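Transcriptional activator PlcR protein (Bacillus thuringiensis, PDB 3U3W) activates transcription as a virulence regulator, binding DNA through a helix-turn-helix domain and responding to the quorum-sensing signal peptide PapR. Local coordinates at residues Ile48-Gly51 with Ile52-Leu56; Asp150-Gln153 with Asn154-Ile157; Tyr239-Arg242 with Gly243-Leu246. One frame throughout, in Å; residues are numbered along the deposited sequence.

Contact 1 of 3, residues Ile48-Gly51 with Ile52-Leu56; sequences ILQG and IAAKL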
loop_
_atom_site.group_PDB
_atom_site.type_symbol
_atom_site.label_atom_id
_atom_site.label_comp_id
_atom_site.label_asym_id
_atom_site.label_seq_id
_atom_site.Cartn_x
_atom_site.Cartn_y
_atom_site.Cartn_z
ATOM N N ILE A 48 22.419 7.430 -12.970
ATOM C CA ILE A 48 23.176 6.323 -12.387
ATOM C C ILE A 48 22.481 5.623 -11.203
ATOM O O ILE A 48 22.512 4.392 -11.107
ATOM C CB ILE A 48 24.605 6.760 -12.015
ATOM C CG1 ILE A 48 25.320 7.275 -13.272
ATOM C CG2 ILE A 48 25.374 5.613 -11.375
ATOM C CD1 ILE A 48 26.768 7.674 -13.076
ATOM N N LEU A 49 21.833 6.387 -10.326
ATOM C CA LEU A 49 21.158 5.784 -9.173
ATOM C C LEU A 49 19.960 4.963 -9.614
ATOM O O LEU A 49 19.734 3.854 -9.140
ATOM C CB LEU A 49 20.673 6.853 -8.205
ATOM C CG LEU A 49 20.177 6.270 -6.884
ATOM C CD1 LEU A 49 21.263 5.399 -6.224
ATOM C CD2 LEU A 49 19.745 7.394 -5.957
ATOM N N GLN A 50 19.183 5.557 -10.504
ATOM C CA GLN A 50 18.021 4.937 -11.105
ATOM C C GLN A 50 18.403 3.587 -11.730
ATOM O O GLN A 50 17.760 2.568 -11.487
ATOM C CB GLN A 50 17.449 5.910 -12.139
ATOM C CG GLN A 50 16.958 5.286 -13.421
ATOM C CD GLN A 50 15.778 4.397 -13.177
ATOM O OE1 GLN A 50 14.998 4.631 -12.250
ATOM N NE2 GLN A 50 15.644 3.353 -13.987
ATOM N N GLY A 51 19.481 3.592 -12.502
ATOM C CA GLY A 51 20.039 2.379 -13.065
ATOM C C GLY A 51 20.447 1.349 -12.028
ATOM O O GLY A 51 20.039 0.188 -12.109
ATOM N N ILE A 52 21.260 1.756 -11.056
ATOM C CA ILE A 52 21.694 0.828 -10.006
ATOM C C ILE A 52 20.504 0.244 -9.234
ATOM O O ILE A 52 20.469 -0.953 -8.951
ATOM C CB ILE A 52 22.671 1.500 -9.026
ATOM C CG1 ILE A 52 24.033 1.692 -9.682
ATOM C CG2 ILE A 52 22.813 0.693 -7.741
ATOM C CD1 ILE A 52 24.864 2.745 -8.986
ATOM N N ALA A 53 19.526 1.086 -8.908
ATOM C CA ALA A 53 18.345 0.631 -8.182
ATOM C C ALA A 53 17.543 -0.383 -8.989
ATOM O O ALA A 53 17.055 -1.374 -8.453
ATOM C CB ALA A 53 17.467 1.812 -7.778
ATOM N N ALA A 54 17.415 -0.132 -10.281
ATOM C CA ALA A 54 16.702 -1.048 -11.154
ATOM C C ALA A 54 17.383 -2.421 -11.235
ATOM O O ALA A 54 16.754 -3.459 -10.990
ATOM C CB ALA A 54 16.547 -0.435 -12.540
ATOM N N LYS A 55 18.668 -2.426 -11.573
ATOM C CA LYS A 55 19.405 -3.677 -11.700
ATOM C C LYS A 55 19.423 -4.479 -10.393
ATOM O O LYS A 55 19.384 -5.709 -10.410
ATOM C CB LYS A 55 20.832 -3.434 -12.217
ATOM C CG LYS A 55 21.494 -4.707 -12.766
ATOM C CD LYS A 55 22.783 -4.422 -13.531
ATOM C CE LYS A 55 22.548 -3.524 -14.736
ATOM N NZ LYS A 55 23.810 -3.306 -15.510
ATOM N N LEU A 56 19.474 -3.778 -9.261
ATOM C CA LEU A 56 19.519 -4.437 -7.959
ATOM C C LEU A 56 18.114 -4.728 -7.425
ATOM O O LEU A 56 17.959 -5.381 -6.393
ATOM C CB LEU A 56 20.294 -3.594 -6.949
ATOM C CG LEU A 56 21.761 -3.255 -7.222
ATOM C CD1 LEU A 56 22.272 -2.260 -6.192
ATOM C CD2 LEU A 56 22.614 -4.495 -7.221
#
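Ile48 and Ile52 meet one helical turn apart, the CG2 branch of Ile48 lying 3.8 Å from CD1 of Ile52, and their side chains cross obliquely along the same flank of helix 46-56. In Ile52 the longer branch leaves beside the backbone N (chi1 -73°) and then extends back toward the preceding turn, which carries CD1 to the Ile48 methyl and lays CG1 3.4 Å from Ile48 O. Much of what Ile52 touches is thus backbone. The two alanines do the same with less: CB of Ala53 rests 3.3 Å from Leu49 O, and CB of Ala54 sits 3.4 Å from Gln50 O.

Behind these side chains stands the backbone, with four successive i to i+4 hydrogen bonds joining 48-51 to 52-56. Ile52 N gives to Ile48 O at 2.9 Å, and Ala53 N to Leu49 O at 2.8 Å. Ala54 N reaches Gln50 O in the next bond, and Lys55 N bonds Gly51 O at 3.0 Å with an almost straight N-H...O angle of 179°. Gly51 adds no bulk of its own to this turn.

Farther out, Ile37 of helix 31-38 packs on both isoleucines and Phe63 on Leu49 and Ala53, while Lys55 carries its ammonium away from the helix to the carbonyl oxygens of Leu24 and Glu26. On another flank, Leu49 meets Met46 of the second subunit, and Gln50 and Ala54 meet Ile149 and Thr147 of that same chain. Helix 46-56 thus lies in the helix-turn-helix domain, of the XRE family type, facing its core, the second subunit and, through Ile48 packed on a phosphate, the DNA backbone.

Contact 2 of 3, residues Asp150-Gln153 with Asn154-Ile157; sequences DVYQ and NLYI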
loop_
_atom_site.group_PDB
_atom_site.type_symbol
_atom_site.label_atom_id
_atom_site.label_comp_id
_atom_site.label_asym_id
_atom_site.label_seq_id
_atom_site.Cartn_x
_atom_site.Cartn_y
_atom_site.Cartn_z
ATOM N N ASP A 150 8.401 10.573 5.080
ATOM C CA ASP A 150 6.960 10.325 5.149
ATOM C C ASP A 150 6.225 11.655 5.057
ATOM O O ASP A 150 6.176 12.406 6.026
ATOM C CB ASP A 150 6.611 9.588 6.449
ATOM C CG ASP A 150 5.140 9.157 6.527
ATOM O OD1 ASP A 150 4.285 9.683 5.776
ATOM O OD2 ASP A 150 4.836 8.296 7.379
ATOM N N VAL A 151 5.666 11.952 3.882
ATOM C CA VAL A 151 5.032 13.252 3.659
ATOM C C VAL A 151 3.710 13.430 4.420
ATOM O O VAL A 151 3.193 14.528 4.478
ATOM C CB VAL A 151 4.828 13.580 2.135
ATOM C CG1 VAL A 151 6.121 13.419 1.372
ATOM C CG2 VAL A 151 3.723 12.726 1.509
ATOM N N TYR A 152 3.180 12.358 5.008
ATOM C CA TYR A 152 1.859 12.408 5.648
ATOM C C TYR A 152 1.885 12.588 7.163
ATOM O O TYR A 152 0.824 12.704 7.780
ATOM C CB TYR A 152 1.056 11.144 5.325
ATOM C CG TYR A 152 0.827 10.960 3.851
ATOM C CD1 TYR A 152 -0.224 11.597 3.205
ATOM C CD2 TYR A 152 1.673 10.154 3.098
ATOM C CE1 TYR A 152 -0.426 11.436 1.845
ATOM C CE2 TYR A 152 1.479 9.990 1.748
ATOM C CZ TYR A 152 0.429 10.633 1.121
ATOM O OH TYR A 152 0.241 10.461 -0.236
ATOM N N GLN A 153 3.080 12.598 7.756
ATOM C CA GLN A 153 3.227 12.611 9.215
ATOM C C GLN A 153 2.541 13.799 9.926
ATOM O O GLN A 153 1.845 13.600 10.912
ATOM C CB GLN A 153 4.699 12.524 9.604
ATOM C CG GLN A 153 4.921 12.319 11.081
ATOM C CD GLN A 153 6.210 11.569 11.374
ATOM O OE1 GLN A 153 6.269 10.337 11.268
ATOM N NE2 GLN A 153 7.253 12.310 11.740
ATOM N N ASN A 154 2.735 15.020 9.426
ATOM C CA ASN A 154 1.999 16.177 9.931
ATOM C C ASN A 154 0.476 16.014 9.868
ATOM O O ASN A 154 -0.237 16.463 10.773
ATOM C CB ASN A 154 2.402 17.462 9.194
ATOM C CG ASN A 154 3.814 17.870 9.478
ATOM O OD1 ASN A 154 4.385 17.500 10.497
ATOM N ND2 ASN A 154 4.400 18.634 8.569
ATOM N N LEU A 155 -0.021 15.405 8.792
ATOM C CA LEU A 155 -1.454 15.164 8.669
ATOM C C LEU A 155 -1.912 14.177 9.740
ATOM O O LEU A 155 -2.975 14.343 10.332
ATOM C CB LEU A 155 -1.834 14.700 7.254
ATOM C CG LEU A 155 -1.543 15.748 6.168
ATOM C CD1 LEU A 155 -2.014 15.298 4.806
ATOM C CD2 LEU A 155 -2.175 17.082 6.514
ATOM N N TYR A 156 -1.086 13.175 10.017
ATOM C CA TYR A 156 -1.409 12.213 11.065
ATOM C C TYR A 156 -1.506 12.898 12.441
ATOM O O TYR A 156 -2.381 12.589 13.250
ATOM C CB TYR A 156 -0.364 11.111 11.118
ATOM C CG TYR A 156 -0.197 10.319 9.840
ATOM C CD1 TYR A 156 -1.221 10.236 8.910
ATOM C CD2 TYR A 156 0.997 9.637 9.571
ATOM C CE1 TYR A 156 -1.065 9.498 7.731
ATOM C CE2 TYR A 156 1.164 8.910 8.417
ATOM C CZ TYR A 156 0.127 8.839 7.493
ATOM O OH TYR A 156 0.275 8.114 6.330
ATOM N N ILE A 157 -0.601 13.838 12.689
ATOM C CA ILE A 157 -0.621 14.628 13.913
ATOM C C ILE A 157 -1.876 15.539 13.980
ATOM O O ILE A 157 -2.535 15.641 15.025
ATOM C CB ILE A 157 0.715 15.408 14.076
ATOM C CG1 ILE A 157 1.868 14.414 14.281
ATOM C CG2 ILE A 157 0.657 16.381 15.263
ATOM C CD1 ILE A 157 3.255 15.014 14.134
HETATM O O HOH W 1 2.915 7.066 5.915
HETATM O O HOH W 2 5.207 15.379 7.055
HETATM O O HOH W 3 2.029 15.764 6.464
#
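The ring of Tyr156 lies beneath the backbone of Tyr152, whose carbonyl O sits over the ring centre, 3.3 Å above its plane. With CG beside its own backbone N (chi1 -59°), the Tyr156 ring folds back along the first turn of helix 153-167. It passes at a slant under the Tyr152 side chain, its CZ coming 3.3 Å from Tyr152 CB.

Direct hydrogen bonds begin with a cap: Asp150 OD1 accepts from Tyr152 N at 3.0 Å, on the anti side of the carboxylate and out of its plane. This bond braces the type I turn from Asp150 to Gln153, the N-terminal entry of helix 153-167 in the tetratricopeptide-like C-terminal domain. Helical bonding follows, Tyr156 N to Tyr152 O at 3.0 Å and Ile157 N to Gln153 O.

Water supplies further links. One molecule donates to Asp150 OD2 at 2.7 Å and is hydrogen-bonded to Tyr156 OH at 2.9 Å. Another donates to Val151 O at 2.6 Å and accepts from Leu155 N, joining the turn to the helix.

Lys79 forms a salt bridge with Asp150 OD2, Asn191 bonds Tyr156 OH, and Phe194 meets the Tyr156 ring edge to face. Tied to both a lysine and a backbone N-H close to the helix start, the Asp150 carboxylate would probably be stabilised in its charged form.

Contact 3 of 3, residues Tyr239-Arg242 with Gly243-Leu246; sequences YYQR and GECL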
loop_
_atom_site.group_PDB
_atom_site.type_symbol
_atom_site.label_atom_id
_atom_site.label_comp_id
_atom_site.label_asym_id
_atom_site.label_seq_id
_atom_site.Cartn_x
_atom_site.Cartn_y
_atom_site.Cartn_z
ATOM N N TYR A 239 -19.234 0.107 9.235
ATOM C CA TYR A 239 -20.546 -0.515 9.305
ATOM C C TYR A 239 -21.247 -0.271 10.623
ATOM O O TYR A 239 -22.455 -0.101 10.646
ATOM C CB TYR A 239 -20.472 -2.018 9.047
ATOM C CG TYR A 239 -20.327 -2.319 7.590
ATOM C CD1 TYR A 239 -21.296 -1.915 6.682
ATOM C CD2 TYR A 239 -19.205 -2.967 7.112
ATOM C CE1 TYR A 239 -21.157 -2.167 5.331
ATOM C CE2 TYR A 239 -19.054 -3.223 5.774
ATOM C CZ TYR A 239 -20.034 -2.823 4.887
ATOM O OH TYR A 239 -19.865 -3.092 3.550
ATOM N N TYR A 240 -20.488 -0.283 11.714
ATOM C CA TYR A 240 -21.050 -0.028 13.024
ATOM C C TYR A 240 -21.572 1.419 13.033
ATOM O O TYR A 240 -22.744 1.676 13.330
ATOM C CB TYR A 240 -19.995 -0.267 14.124
ATOM C CG TYR A 240 -20.486 0.084 15.514
ATOM C CD1 TYR A 240 -21.145 -0.860 16.300
ATOM C CD2 TYR A 240 -20.312 1.369 16.035
ATOM C CE1 TYR A 240 -21.616 -0.531 17.569
ATOM C CE2 TYR A 240 -20.771 1.698 17.309
ATOM C CZ TYR A 240 -21.422 0.750 18.063
ATOM O OH TYR A 240 -21.879 1.078 19.309
ATOM N N GLN A 241 -20.699 2.355 12.679
ATOM C CA GLN A 241 -21.089 3.749 12.580
ATOM C C GLN A 241 -22.307 3.971 11.679
ATOM O O GLN A 241 -23.147 4.826 11.960
ATOM C CB GLN A 241 -19.933 4.599 12.077
ATOM C CG GLN A 241 -20.204 6.060 12.259
ATOM C CD GLN A 241 -20.502 6.358 13.702
ATOM O OE1 GLN A 241 -19.734 5.987 14.592
ATOM N NE2 GLN A 241 -21.639 6.989 13.955
ATOM N N ARG A 242 -22.400 3.210 10.596
ATOM C CA ARG A 242 -23.498 3.379 9.664
ATOM C C ARG A 242 -24.779 2.842 10.292
ATOM O O ARG A 242 -25.843 3.434 10.143
ATOM C CB ARG A 242 -23.187 2.751 8.301
ATOM C CG ARG A 242 -24.024 1.554 7.908
ATOM C CD ARG A 242 -24.809 1.755 6.606
ATOM N NE ARG A 242 -23.993 1.860 5.393
ATOM C CZ ARG A 242 -23.796 0.870 4.518
ATOM N NH1 ARG A 242 -24.348 -0.315 4.741
ATOM N NH2 ARG A 242 -23.041 1.055 3.420
ATOM N N GLY A 243 -24.671 1.746 11.032
ATOM C CA GLY A 243 -25.782 1.288 11.848
ATOM C C GLY A 243 -26.252 2.353 12.845
ATOM O O GLY A 243 -27.453 2.567 13.011
ATOM N N GLU A 244 -25.307 3.011 13.518
ATOM C CA GLU A 244 -25.630 4.111 14.426
ATOM C C GLU A 244 -26.422 5.205 13.700
ATOM O O GLU A 244 -27.440 5.674 14.195
ATOM C CB GLU A 244 -24.363 4.729 15.022
ATOM C CG GLU A 244 -23.537 3.811 15.905
ATOM C CD GLU A 244 -24.103 3.695 17.303
ATOM O OE1 GLU A 244 -23.726 4.521 18.168
ATOM O OE2 GLU A 244 -24.931 2.786 17.531
ATOM N N CYS A 245 -25.941 5.621 12.533
ATOM C CA CYS A 245 -26.595 6.690 11.781
ATOM C C CYS A 245 -27.988 6.267 11.323
ATOM O O CYS A 245 -28.946 7.021 11.440
ATOM C CB CYS A 245 -25.752 7.102 10.573
ATOM S SG CYS A 245 -24.274 7.976 10.992
ATOM N N LEU A 246 -28.075 5.047 10.813
ATOM C CA LEU A 246 -29.323 4.477 10.344
ATOM C C LEU A 246 -30.377 4.458 11.443
ATOM O O LEU A 246 -31.560 4.661 11.171
ATOM C CB LEU A 246 -29.093 3.063 9.798
ATOM C CG LEU A 246 -28.279 2.929 8.496
ATOM C CD1 LEU A 246 -28.342 1.504 7.955
ATOM C CD2 LEU A 246 -28.750 3.904 7.432
#
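Tyr240 reaches along its helix to overlap the side chain of Glu244, its CE2 lying 3.8 Å from Glu244 CG. The two side chains meet at a slant, yet ring and carboxylate planes are only 22° apart. The tyrosine ring swings out opposite its own backbone N (chi1 176°), while Glu244 bends at chi2 (-80°); together these turns bring the acid's carbons beside the ring. Its OE2 is then engaged by Arg247, Lys282 and the hydroxyl of Tyr260. Two basic partners and a hydroxyl at a buried carboxylate would be expected to favour its charged form.

Gln241 approaches Glu244 quite differently: the two side chains cross at about a right angle, and NE2 of Gln241 meets Glu244 CB at 3.7 Å. Arg242 and Leu246 form a third pattern, lying side by side and pointing the same way, with Arg242 CD 3.8 Å from Leu246 CD1. Only the aliphatic part of the arginine is used here; farther along, its NE is bonded to Asn220 OD1.

Beneath them, each backbone N-H bonds the carbonyl four residues earlier. Gly243 N bonds Tyr239 O at 2.9 Å, Glu244 N bonds Tyr240 O, Cys245 N bonds Gln241 O at 3.0 Å, and Leu246 N bonds Arg242 O at 2.8 Å.

Helix 235-248 is covered on several flanks within the tetratricopeptide-like domain, where Tyr240 also packs on an apolar side chain of the bound peptide and Tyr239 on Ile269 of the second subunit, while Tyr207 of helix 192-208 touches Gln241, Glu244 and Cys245, Val219 of helix 212-228 meets Gln241 and Arg242, and helix 253-269 sets Ala259 against Arg242 and Ile256 against Leu246.

In the fold
The three contacts follow one another along the chain as separate local units. Contact 1 belongs to the helix-turn-helix region and comes within about 3 Å of the bound DNA, nearest atoms. Contacts 2 and 3 share the C-terminal helical domain, their centres about 28 Å apart, and their nearest atoms lie about 23 Å and 51 Å from the DNA. Contact 3 includes a residue packed on the bound peptide, yet its centre is about 49 Å from that of contact 1, on the opposite side of the chain's centre. The centre of contact 2 is about 8 Å from the centre of the chain. Each of the three ranges has a residue packed on the second subunit.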